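Local coordinates for endo-1,4-b-d-mannanase (Trichoderma reesei, PDB 1QNQ), which probably hydrolyses internal beta-1,4-mannosidic linkages in the backbone of mannans, acting as a family 5 glycoside hydrolase of this fungus, at residues A[112-117]-A[166-171]; A[238-243]-A[270-275]; A[275-280]-A[301-306]. One frame throughout, in Å; residues are numbered along the deposited sequence.

Interaction 1 of 3, residues A[112-117]-A[166-171]; sequences NNWSDY and LGNEPR. With TPT (2,2':6',2''-TERPYRIDINE PLATINUM(II) Chloride), chain C.
Three side-chain hydrogen bonds and one backbone bond join Asn112, Asn113 and Trp114 to Asn168, Glu169 and Arg171. Asn168 ND2 donates to Asn112 OD1 at 3.0 Å. Asn112 OD1 lies in the amide plane of Asn168, but the donor stands above the carbonyl plane of Asn112. Trp114 N reaches the same Asn112 OD1 from the opposite face, closing an Asx turn. Two N-H groups therefore grip one buried oxygen, and Asn112 ND2 donates to Asp116 O, which further fixes the amide. A chi1 of -171° swings the amide of Asn113 toward the 169-171 backbone. This brings its OD1 to Arg171 N, 3.1 Å away and above the amide plane. Trp114 NE1 donates to Glu169 OE1 at 3.0 Å, on the anti side of the carboxylate and clearly tilted out of its plane. The indole and carboxylate planes stand 81° apart. Glu169 OE2 is bonded to His241.

Between the backbones, Asn113 N donates to Asn168 O at 3.1 Å, and Asn112 and Asn168 form a single bridge. These loops follow strands 105-109 and 161-165 of the TIM barrel. Asn168, Glu169 and Pro170 form the Asn-Glu-Pro motif of family 5, whose glutamate serves as acid/base in characterised relatives.

Packing makes up most of the rest. Arg171 runs extended past the indole edge, and Trp114 CH2 lies 3.7 Å above its guanidinium plane. Arg171 NE forms a salt bridge with Glu205. Asn113 ND2 sits over one indole face. Over the opposite face lies the terpyridine complex of chain C, with platinum 3.3 Å above the ring plane. Glu169 OE1 closes on the complex at its atom C15, 3.1 Å away. Water 1 coordinates this platinum at 2.2 Å, across the metal from the central nitrogen N2.

Interaction 2 of 3, residues A[238-243]-A[270-275]; sequences GTFHLY and KPCVFE. With TPT (2,2':6',2''-TERPYRIDINE PLATINUM(II) Chloride), chain B.
His241 NE2 donates to Glu275 OE2 at 2.9 Å. The bond is nearly straight (165°), lies in the imidazole plane and uses the anti lone pair of the carboxylate. Glu275 reaches it with an extended chain. Beside it, Thr239 CG2 packs against Glu275 OE1 at 3.7 Å.

Beyond this pair, Phe240 and Phe274 meet among the side chains of the other sheet face. The rings are nearly parallel (19°) but strongly offset, with little of one above the other and centroids 5.3 Å apart. Phe274 CA sits over the Phe240 face in a CH-pi contact. Cys272 SG touches the edge of the same ring, 4.1 Å from Phe240 CE1, and is held by a disulfide to Cys265 on helix 253-267. Leu242 CB meets the edge of the Phe274 ring.

The backbones position these groups. Strands 238-242 and 272-275 run parallel, 27° apart, as neighbours in the TIM barrel. Val273 N donates to Gly238 O at 2.9 Å, and Glu275 N to Phe240 O at 3.1 Å. The Phe240 N bond to Val273 O is weak. Helix 253-267 lies between the strands in sequence and packs on Phe240 and Leu242. At the loop end, the Tyr243 ring carries atom C9 of the chain B terpyridine complex 3.6 Å above its centre.

Glu275 thus stands behind His241, whose ND1 is bonded to Glu169. With a carboxylate on each nitrogen, the imidazole has its rotation fixed, and Glu275 probably helps position Glu169 through His241.

Interaction 3 of 3, residues A[275-280]-A[301-306]; sequences EEYGAQ and GGDMFW. With SO4 (sulfate ion), chain D.
Tyr277 OH donates to Asp303 OD1 at 2.7 Å, on the anti side of the carboxylate and well out of its plane. The tyrosine CG lies between the backbone N and the carbonyl carbon (chi1 53°), which lays the ring along the segment 303-305. Gln291 is a second partner of the hydroxyl. Asp303 OD2 is bonded to Tyr20 and His339, so this buried carboxylate is gripped at both oxygens.

One backbone bond crosses the contact: Trp306 N donates to Tyr277 O at 3.1 Å. Glu275 O and Met304 O come within 3.2 Å of each other, two acceptors with no bond between them. Asn25 ND2 lies nearby and donates to Glu275 O. The buried Tyr277 N finds no partner in the model.

Two packing contacts complete the interface. Phe305 CA sits over the Tyr277 ring, 3.7 Å from its centroid, in a CH-pi contact. Phe305 CB presses on the same ring at Tyr277 CZ, 3.6 Å away. Glu276 runs alongside Trp306, and its carboxylate lies over one indole face near the rim, 23° from parallel. Glu276 CD is 3.6 Å from Trp306 CE3. The oxygens of Glu276 are bonded to Arg54 and Tyr243, which hold the carboxylate in place. Family 5 enzymes carry their nucleophile at the end of this barrel strand, a position consistent with Glu276.

Further out, Gln280 NE2 donates to a sulfate oxygen, O3, at 3.0 Å; the ion probably comes from the crystallisation liquor.

The axes of the short segments 275-277 and 301-305 cross at 47°. They belong to the beta-alpha-beta unit 272-277, 283-295, 300-309. Helix 283-295 packs on Tyr277 and Asp303, while strand 21-25 borders Met304, Phe305 and Trp306.

The three contacts follow one another along the chain, all within one family 5 range. Interaction 1 and the strand ends of interactions 2 and 3 meet at the C-terminal end of the TIM barrel. Interactions 2 and 3 are neighbours, with centres about 9 Å apart. They share Glu275 and strand 272-277, which is flanked by 238-242 and 300-309 in the parallel sheet. Interaction 1 joins loops after strands 105-109 and 161-165; its centre is about 16 Å from that of interaction 2 and 17 Å from that of interaction 3. Glu169 and Glu276 come together, with OE2 atoms 4.0 Å apart. This carboxylate pair is consistent with the active-site centre of a family 5 enzyme.

Interaction 1 of 3, residues A[112-117]-A[166-171]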
loop_
_atom_site.group_PDB
_atom_site.type_symbol
_atom_site.label_atom_id
_atom_site.label_comp_id
_atom_site.label_asym_id
_atom_site.label_seq_id
_atom_site.Cartn_x
_atom_site.Cartn_y
_atom_site.Cartn_z
ATOM N N ASN A 112 1.669 -9.947 -1.967
ATOM C CA ASN A 112 1.928 -9.881 -0.534
ATOM C C ASN A 112 3.209 -10.603 -0.112
ATOM O O ASN A 112 3.454 -11.722 -0.576
ATOM C CB ASN A 112 0.754 -10.480 0.276
ATOM C CG ASN A 112 0.641 -9.944 1.703
ATOM O OD1 ASN A 112 1.504 -9.238 2.235
ATOM N ND2 ASN A 112 -0.435 -10.307 2.433
ATOM N N ASN A 113 4.028 -9.987 0.785
ATOM C CA ASN A 113 5.166 -10.733 1.359
ATOM C C ASN A 113 4.624 -11.817 2.299
ATOM O O ASN A 113 5.167 -12.948 2.351
ATOM C CB ASN A 113 6.085 -9.788 2.184
ATOM C CG ASN A 113 7.387 -10.438 2.621
ATOM O OD1 ASN A 113 8.290 -10.653 1.822
ATOM N ND2 ASN A 113 7.531 -10.792 3.910
ATOM N N TRP A 114 3.540 -11.514 3.016
ATOM C CA TRP A 114 2.931 -12.400 4.022
ATOM C C TRP A 114 1.943 -13.374 3.367
ATOM O O TRP A 114 1.562 -13.135 2.215
ATOM C CB TRP A 114 2.342 -11.676 5.263
ATOM C CG TRP A 114 3.300 -10.633 5.811
ATOM C CD1 TRP A 114 3.180 -9.278 5.661
ATOM C CD2 TRP A 114 4.602 -10.859 6.337
ATOM N NE1 TRP A 114 4.321 -8.639 6.109
ATOM C CE2 TRP A 114 5.206 -9.602 6.538
ATOM C CE3 TRP A 114 5.294 -12.013 6.737
ATOM C CZ2 TRP A 114 6.479 -9.491 7.108
ATOM C CZ3 TRP A 114 6.560 -11.895 7.287
ATOM C CH2 TRP A 114 7.142 -10.617 7.435
ATOM N N SER A 115 1.513 -14.452 4.026
ATOM C CA SER A 115 0.670 -15.476 3.376
ATOM C C SER A 115 -0.825 -15.203 3.311
ATOM O O SER A 115 -1.619 -16.039 2.825
ATOM C CB SER A 115 0.933 -16.869 3.989
ATOM O OG SER A 115 2.316 -17.196 3.900
ATOM N N ASP A 116 -1.268 -14.052 3.778
ATOM C CA ASP A 116 -2.681 -13.630 3.687
ATOM C C ASP A 116 -3.039 -13.342 2.237
ATOM O O ASP A 116 -2.348 -12.586 1.557
ATOM C CB ASP A 116 -2.907 -12.431 4.593
ATOM C CG ASP A 116 -2.476 -12.633 6.039
ATOM O OD1 ASP A 116 -2.931 -13.618 6.682
ATOM O OD2 ASP A 116 -1.641 -11.841 6.558
ATOM N N TYR A 117 -4.099 -13.958 1.719
ATOM C CA TYR A 117 -4.523 -13.866 0.333
ATOM C C TYR A 117 -3.398 -14.426 -0.581
ATOM O O TYR A 117 -3.192 -13.956 -1.701
ATOM C CB TYR A 117 -5.104 -12.489 -0.049
ATOM C CG TYR A 117 -6.285 -12.089 0.842
ATOM C CD1 TYR A 117 -7.554 -12.584 0.613
ATOM C CD2 TYR A 117 -6.099 -11.324 1.979
ATOM C CE1 TYR A 117 -8.619 -12.290 1.475
ATOM C CE2 TYR A 117 -7.161 -11.043 2.860
ATOM C CZ TYR A 117 -8.412 -11.516 2.596
ATOM O OH TYR A 117 -9.487 -11.224 3.448
ATOM N N LEU A 166 5.067 -2.254 -5.885
ATOM C CA LEU A 166 5.581 -3.587 -6.200
ATOM C C LEU A 166 5.082 -4.676 -5.257
ATOM O O LEU A 166 4.770 -5.783 -5.724
ATOM C CB LEU A 166 7.124 -3.519 -6.301
ATOM C CG LEU A 166 7.761 -2.455 -7.191
ATOM C CD1 LEU A 166 9.242 -2.802 -7.447
ATOM C CD2 LEU A 166 7.039 -2.250 -8.518
ATOM N N GLY A 167 4.951 -4.452 -3.934
ATOM C CA GLY A 167 4.382 -5.430 -3.037
ATOM C C GLY A 167 4.010 -4.857 -1.662
ATOM O O GLY A 167 4.360 -3.717 -1.373
ATOM N N ASN A 168 3.383 -5.667 -0.808
ATOM C CA ASN A 168 3.070 -5.275 0.579
ATOM C C ASN A 168 4.202 -5.824 1.478
ATOM O O ASN A 168 4.345 -7.036 1.638
ATOM C CB ASN A 168 1.722 -5.819 1.073
ATOM C CG ASN A 168 1.424 -5.580 2.554
ATOM O OD1 ASN A 168 1.457 -4.405 2.967
ATOM N ND2 ASN A 168 1.145 -6.548 3.407
ATOM N N GLU A 169 5.079 -4.943 1.958
ATOM C CA GLU A 169 6.151 -5.215 2.887
ATOM C C GLU A 169 7.187 -6.206 2.407
ATOM O O GLU A 169 7.559 -7.156 3.126
ATOM C CB GLU A 169 5.571 -5.608 4.273
ATOM C CG GLU A 169 4.659 -4.581 4.934
ATOM C CD GLU A 169 4.385 -4.771 6.416
ATOM O OE1 GLU A 169 4.687 -5.851 7.004
ATOM O OE2 GLU A 169 3.874 -3.829 7.091
ATOM N N PRO A 170 7.710 -6.077 1.183
ATOM C CA PRO A 170 8.752 -7.016 0.742
ATOM C C PRO A 170 9.935 -7.131 1.704
ATOM O O PRO A 170 10.475 -6.100 2.124
ATOM C CB PRO A 170 9.193 -6.488 -0.635
ATOM C CG PRO A 170 8.755 -5.059 -0.623
ATOM C CD PRO A 170 7.503 -4.995 0.215
ATOM N N ARG A 171 10.346 -8.349 2.061
ATOM C CA ARG A 171 11.515 -8.646 2.883
ATOM C C ARG A 171 12.369 -9.766 2.283
ATOM O O ARG A 171 11.827 -10.596 1.553
ATOM C CB ARG A 171 11.195 -9.059 4.327
ATOM C CG ARG A 171 10.532 -8.034 5.244
ATOM C CD ARG A 171 10.333 -8.587 6.668
ATOM N NE ARG A 171 9.759 -7.663 7.647
ATOM C CZ ARG A 171 9.705 -7.883 8.961
ATOM N NH1 ARG A 171 10.181 -9.002 9.521
ATOM N NH2 ARG A 171 9.144 -6.992 9.782
HETATM PT PT1 TPT C . 4.308 -9.066 9.767
HETATM N N1 TPT C . 5.525 -10.551 10.428
HETATM N N2 TPT C . 3.092 -10.653 9.661
HETATM N N3 TPT C . 2.597 -8.103 9.173
HETATM C C1 TPT C . 6.846 -10.457 10.715
HETATM C C2 TPT C . 7.565 -11.558 11.072
HETATM C C3 TPT C . 6.949 -12.824 11.107
HETATM C C4 TPT C . 5.632 -12.909 10.726
HETATM C C5 TPT C . 4.898 -11.775 10.385
HETATM C C6 TPT C . 3.497 -11.790 9.950
HETATM C C7 TPT C . 2.647 -12.939 9.868
HETATM C C8 TPT C . 1.360 -12.640 9.468
HETATM C C9 TPT C . 0.931 -11.355 9.117
HETATM C C10 TPT C . 1.850 -10.338 9.120
HETATM C C11 TPT C . 1.559 -8.888 8.882
HETATM C C12 TPT C . 0.286 -8.425 8.582
HETATM C C13 TPT C . 0.133 -7.051 8.288
HETATM C C14 TPT C . 1.262 -6.219 8.492
HETATM C C15 TPT C . 2.442 -6.778 8.874
HETATM O O HOH W 1 5.623 -7.344 9.887
#

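Interaction 2 of 3, residues A[238-243]-A[270-275]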
loop_
_atom_site.group_PDB
_atom_site.type_symbol
_atom_site.label_atom_id
_atom_site.label_comp_id
_atom_site.label_asym_id
_atom_site.label_seq_id
_atom_site.Cartn_x
_atom_site.Cartn_y
_atom_site.Cartn_z
ATOM N N GLY A 238 9.252 7.527 -1.597
ATOM C CA GLY A 238 9.477 6.526 -0.569
ATOM C C GLY A 238 8.233 6.153 0.242
ATOM O O GLY A 238 7.328 7.011 0.405
ATOM N N THR A 239 8.184 4.897 0.733
ATOM C CA THR A 239 7.147 4.460 1.675
ATOM C C THR A 239 7.700 3.926 3.003
ATOM O O THR A 239 8.804 3.331 3.021
ATOM C CB THR A 239 6.288 3.306 1.082
ATOM O OG1 THR A 239 7.149 2.238 0.607
ATOM C CG2 THR A 239 5.429 3.770 -0.073
ATOM N N PHE A 240 6.993 4.058 4.134
ATOM C CA PHE A 240 7.400 3.384 5.388
ATOM C C PHE A 240 6.148 3.106 6.237
ATOM O O PHE A 240 5.103 3.775 6.070
ATOM C CB PHE A 240 8.461 4.169 6.169
ATOM C CG PHE A 240 8.083 5.543 6.674
ATOM C CD1 PHE A 240 8.292 6.696 5.935
ATOM C CD2 PHE A 240 7.532 5.696 7.937
ATOM C CE1 PHE A 240 7.925 7.940 6.443
ATOM C CE2 PHE A 240 7.167 6.931 8.454
ATOM C CZ PHE A 240 7.354 8.070 7.701
ATOM N N HIS A 241 6.219 2.074 7.066
ATOM C CA HIS A 241 5.148 1.622 7.972
ATOM C C HIS A 241 5.538 1.781 9.447
ATOM O O HIS A 241 6.715 2.032 9.722
ATOM C CB HIS A 241 4.767 0.178 7.659
ATOM C CG HIS A 241 4.261 -0.166 6.275
ATOM N ND1 HIS A 241 3.770 -1.427 5.942
ATOM C CD2 HIS A 241 4.153 0.575 5.165
ATOM C CE1 HIS A 241 3.399 -1.390 4.653
ATOM N NE2 HIS A 241 3.603 -0.198 4.148
ATOM N N LEU A 242 4.668 1.577 10.434
ATOM C CA LEU A 242 4.988 1.761 11.862
ATOM C C LEU A 242 4.099 0.928 12.806
ATOM O O LEU A 242 2.888 1.209 12.912
ATOM C CB LEU A 242 4.972 3.238 12.235
ATOM C CG LEU A 242 5.150 3.621 13.710
ATOM C CD1 LEU A 242 6.561 3.190 14.134
ATOM C CD2 LEU A 242 4.940 5.113 13.955
ATOM N N TYR A 243 4.687 -0.049 13.519
ATOM C CA TYR A 243 3.935 -0.906 14.477
ATOM C C TYR A 243 4.779 -1.222 15.719
ATOM O O TYR A 243 5.373 -2.312 15.897
ATOM C CB TYR A 243 3.537 -2.206 13.759
ATOM C CG TYR A 243 2.454 -2.207 12.704
ATOM C CD1 TYR A 243 1.123 -2.132 13.104
ATOM C CD2 TYR A 243 2.709 -2.258 11.339
ATOM C CE1 TYR A 243 0.074 -2.138 12.197
ATOM C CE2 TYR A 243 1.690 -2.264 10.404
ATOM C CZ TYR A 243 0.372 -2.233 10.853
ATOM O OH TYR A 243 -0.678 -2.214 9.964
ATOM N N LYS A 270 13.096 13.442 -3.235
ATOM C CA LYS A 270 11.725 12.951 -3.391
ATOM C C LYS A 270 10.871 13.080 -2.123
ATOM O O LYS A 270 11.427 13.223 -1.030
ATOM C CB LYS A 270 11.895 11.426 -3.703
ATOM C CG LYS A 270 12.702 11.040 -4.932
ATOM C CD LYS A 270 12.906 9.557 -5.245
ATOM C CE LYS A 270 13.855 9.338 -6.396
ATOM N NZ LYS A 270 14.158 7.938 -6.775
ATOM N N PRO A 271 9.535 13.012 -2.197
ATOM C CA PRO A 271 8.694 12.915 -0.996
ATOM C C PRO A 271 8.618 11.505 -0.407
ATOM O O PRO A 271 8.925 10.513 -1.066
ATOM C CB PRO A 271 7.285 13.249 -1.504
ATOM C CG PRO A 271 7.342 13.296 -2.985
ATOM C CD PRO A 271 8.729 12.889 -3.416
ATOM N N CYS A 272 8.179 11.363 0.835
ATOM C CA CYS A 272 7.884 10.132 1.553
ATOM C C CYS A 272 6.353 10.096 1.818
ATOM O O CYS A 272 5.690 11.135 2.011
ATOM C CB CYS A 272 8.536 10.105 2.954
ATOM S SG CYS A 272 10.094 9.233 3.249
ATOM N N VAL A 273 5.771 8.897 1.894
ATOM C CA VAL A 273 4.388 8.669 2.317
ATOM C C VAL A 273 4.412 7.741 3.543
ATOM O O VAL A 273 4.965 6.641 3.423
ATOM C CB VAL A 273 3.525 8.045 1.207
ATOM C CG1 VAL A 273 2.112 7.612 1.664
ATOM C CG2 VAL A 273 3.403 8.947 -0.003
ATOM N N PHE A 274 3.822 8.144 4.666
ATOM C CA PHE A 274 3.661 7.355 5.902
ATOM C C PHE A 274 2.413 6.481 5.687
ATOM O O PHE A 274 1.279 6.848 6.015
ATOM C CB PHE A 274 3.490 8.326 7.064
ATOM C CG PHE A 274 3.334 7.905 8.492
ATOM C CD1 PHE A 274 3.747 6.675 8.955
ATOM C CD2 PHE A 274 2.804 8.782 9.442
ATOM C CE1 PHE A 274 3.615 6.287 10.267
ATOM C CE2 PHE A 274 2.649 8.415 10.772
ATOM C CZ PHE A 274 3.063 7.164 11.174
ATOM N N GLU A 275 2.597 5.323 5.067
ATOM C CA GLU A 275 1.571 4.508 4.438
ATOM C C GLU A 275 0.726 3.539 5.236
ATOM O O GLU A 275 -0.396 3.235 4.755
ATOM C CB GLU A 275 2.323 3.781 3.282
ATOM C CG GLU A 275 1.715 2.575 2.660
ATOM C CD GLU A 275 2.393 1.978 1.445
ATOM O OE1 GLU A 275 1.999 2.444 0.352
ATOM O OE2 GLU A 275 3.223 1.068 1.604
HETATM PT PT1 TPT B . 0.119 -9.564 12.646
HETATM N N1 TPT B . 1.861 -10.468 13.267
HETATM N N2 TPT B . 1.444 -8.085 12.623
HETATM N N3 TPT B . -1.031 -8.014 12.025
HETATM C C1 TPT B . 1.986 -11.767 13.578
HETATM C C2 TPT B . 3.188 -12.327 13.941
HETATM C C3 TPT B . 4.326 -11.512 13.974
HETATM C C4 TPT B . 4.219 -10.206 13.635
HETATM C C5 TPT B . 2.970 -9.645 13.324
HETATM C C6 TPT B . 2.734 -8.241 12.942
HETATM C C7 TPT B . 3.689 -7.254 12.807
HETATM C C8 TPT B . 3.265 -6.004 12.422
HETATM C C9 TPT B . 1.957 -5.795 12.072
HETATM C C10 TPT B . 1.063 -6.852 12.153
HETATM C C11 TPT B . -0.383 -6.822 11.859
HETATM C C12 TPT B . -1.069 -5.717 11.361
HETATM C C13 TPT B . -2.422 -5.808 11.103
HETATM C C14 TPT B . -3.118 -7.039 11.271
HETATM C C15 TPT B . -2.348 -8.104 11.727
HETATM O O HOH W 2 1.956 -9.593 11.156
#

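Interaction 3 of 3, residues A[275-280]-A[301-306]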
loop_
_atom_site.group_PDB
_atom_site.type_symbol
_atom_site.label_atom_id
_atom_site.label_comp_id
_atom_site.label_asym_id
_atom_site.label_seq_id
_atom_site.Cartn_x
_atom_site.Cartn_y
_atom_site.Cartn_z
ATOM N N GLU A 275 2.597 5.323 5.067
ATOM C CA GLU A 275 1.571 4.508 4.438
ATOM C C GLU A 275 0.726 3.539 5.236
ATOM O O GLU A 275 -0.396 3.235 4.755
ATOM C CB GLU A 275 2.323 3.781 3.282
ATOM C CG GLU A 275 1.715 2.575 2.660
ATOM C CD GLU A 275 2.393 1.978 1.445
ATOM O OE1 GLU A 275 1.999 2.444 0.352
ATOM O OE2 GLU A 275 3.223 1.068 1.604
ATOM N N GLU A 276 1.169 3.064 6.384
ATOM C CA GLU A 276 0.428 2.123 7.231
ATOM C C GLU A 276 0.881 2.228 8.675
ATOM O O GLU A 276 2.116 2.119 8.846
ATOM C CB GLU A 276 0.654 0.708 6.681
ATOM C CG GLU A 276 0.035 -0.486 7.297
ATOM C CD GLU A 276 0.162 -1.815 6.612
ATOM O OE1 GLU A 276 0.362 -2.072 5.376
ATOM O OE2 GLU A 276 0.027 -2.759 7.424
ATOM N N TYR A 277 0.018 2.500 9.658
ATOM C CA TYR A 277 0.436 2.610 11.053
ATOM C C TYR A 277 -0.716 2.226 12.011
ATOM O O TYR A 277 -1.871 2.439 11.648
ATOM C CB TYR A 277 0.906 4.019 11.402
ATOM C CG TYR A 277 0.013 5.210 11.094
ATOM C CD1 TYR A 277 0.052 5.877 9.885
ATOM C CD2 TYR A 277 -0.883 5.683 12.047
ATOM C CE1 TYR A 277 -0.745 6.969 9.610
ATOM C CE2 TYR A 277 -1.707 6.775 11.797
ATOM C CZ TYR A 277 -1.645 7.408 10.575
ATOM O OH TYR A 277 -2.458 8.496 10.332
ATOM N N GLY A 278 -0.374 1.709 13.198
ATOM C CA GLY A 278 -1.362 1.408 14.235
ATOM C C GLY A 278 -0.751 1.140 15.616
ATOM O O GLY A 278 0.392 0.743 15.732
ATOM N N ALA A 279 -1.523 1.361 16.678
ATOM C CA ALA A 279 -1.165 1.011 18.059
ATOM C C ALA A 279 -2.248 0.100 18.659
ATOM O O ALA A 279 -3.440 0.308 18.418
ATOM C CB ALA A 279 -1.085 2.268 18.902
ATOM N N GLN A 280 -1.893 -0.944 19.374
ATOM C CA GLN A 280 -2.842 -1.954 19.859
ATOM C C GLN A 280 -3.655 -1.473 21.060
ATOM O O GLN A 280 -4.819 -1.887 21.284
ATOM C CB GLN A 280 -2.114 -3.289 20.126
ATOM C CG GLN A 280 -1.640 -4.084 18.939
ATOM C CD GLN A 280 -0.967 -5.421 19.165
ATOM O OE1 GLN A 280 -1.316 -6.204 20.046
ATOM N NE2 GLN A 280 0.040 -5.812 18.392
ATOM N N GLY A 301 4.966 13.975 2.419
ATOM C CA GLY A 301 3.883 14.395 1.540
ATOM C C GLY A 301 2.480 13.945 1.895
ATOM O O GLY A 301 1.522 14.554 1.398
ATOM N N GLY A 302 2.343 12.945 2.738
ATOM C CA GLY A 302 0.996 12.484 3.179
ATOM C C GLY A 302 1.103 11.327 4.167
ATOM O O GLY A 302 2.186 10.763 4.296
ATOM N N ASP A 303 -0.033 10.936 4.761
ATOM C CA ASP A 303 -0.118 9.804 5.688
ATOM C C ASP A 303 -1.441 9.048 5.575
ATOM O O ASP A 303 -2.462 9.618 5.193
ATOM C CB ASP A 303 0.093 10.223 7.150
ATOM C CG ASP A 303 -1.101 10.940 7.769
ATOM O OD1 ASP A 303 -2.046 10.302 8.330
ATOM O OD2 ASP A 303 -1.107 12.180 7.688
ATOM N N MET A 304 -1.466 7.724 5.837
ATOM C CA MET A 304 -2.672 6.879 5.762
ATOM C C MET A 304 -2.764 5.889 6.919
ATOM O O MET A 304 -1.966 4.944 6.965
ATOM C CB MET A 304 -2.633 6.054 4.441
ATOM C CG MET A 304 -2.485 6.971 3.246
ATOM S SD MET A 304 -1.801 6.376 1.722
ATOM C CE MET A 304 -3.339 5.571 1.221
ATOM N N PHE A 305 -3.670 6.033 7.899
ATOM C CA PHE A 305 -3.806 5.057 8.985
ATOM C C PHE A 305 -4.316 3.665 8.595
ATOM O O PHE A 305 -5.010 3.498 7.566
ATOM C CB PHE A 305 -4.733 5.656 10.089
ATOM C CG PHE A 305 -6.183 5.834 9.726
ATOM C CD1 PHE A 305 -6.654 6.976 9.124
ATOM C CD2 PHE A 305 -7.107 4.846 10.049
ATOM C CE1 PHE A 305 -7.994 7.147 8.796
ATOM C CE2 PHE A 305 -8.457 4.984 9.706
ATOM C CZ PHE A 305 -8.900 6.143 9.106
ATOM N N TRP A 306 -3.970 2.621 9.364
ATOM C CA TRP A 306 -4.535 1.262 9.284
ATOM C C TRP A 306 -5.542 1.109 10.426
ATOM O O TRP A 306 -5.126 1.251 11.586
ATOM C CB TRP A 306 -3.422 0.176 9.364
ATOM C CG TRP A 306 -3.912 -1.221 9.104
ATOM C CD1 TRP A 306 -4.508 -2.019 10.058
ATOM C CD2 TRP A 306 -3.914 -1.995 7.904
ATOM N NE1 TRP A 306 -4.863 -3.244 9.502
ATOM C CE2 TRP A 306 -4.474 -3.244 8.173
ATOM C CE3 TRP A 306 -3.414 -1.755 6.609
ATOM C CZ2 TRP A 306 -4.605 -4.235 7.209
ATOM C CZ3 TRP A 306 -3.516 -2.753 5.635
ATOM C CH2 TRP A 306 -4.133 -3.978 5.934
HETATM S S SO4 D . 1.621 -9.038 16.790
HETATM O O1 SO4 D . 1.723 -7.999 15.717
HETATM O O2 SO4 D . 0.361 -9.840 16.568
HETATM O O3 SO4 D . 1.530 -8.433 18.168
HETATM O O4 SO4 D . 2.804 -9.944 16.751
#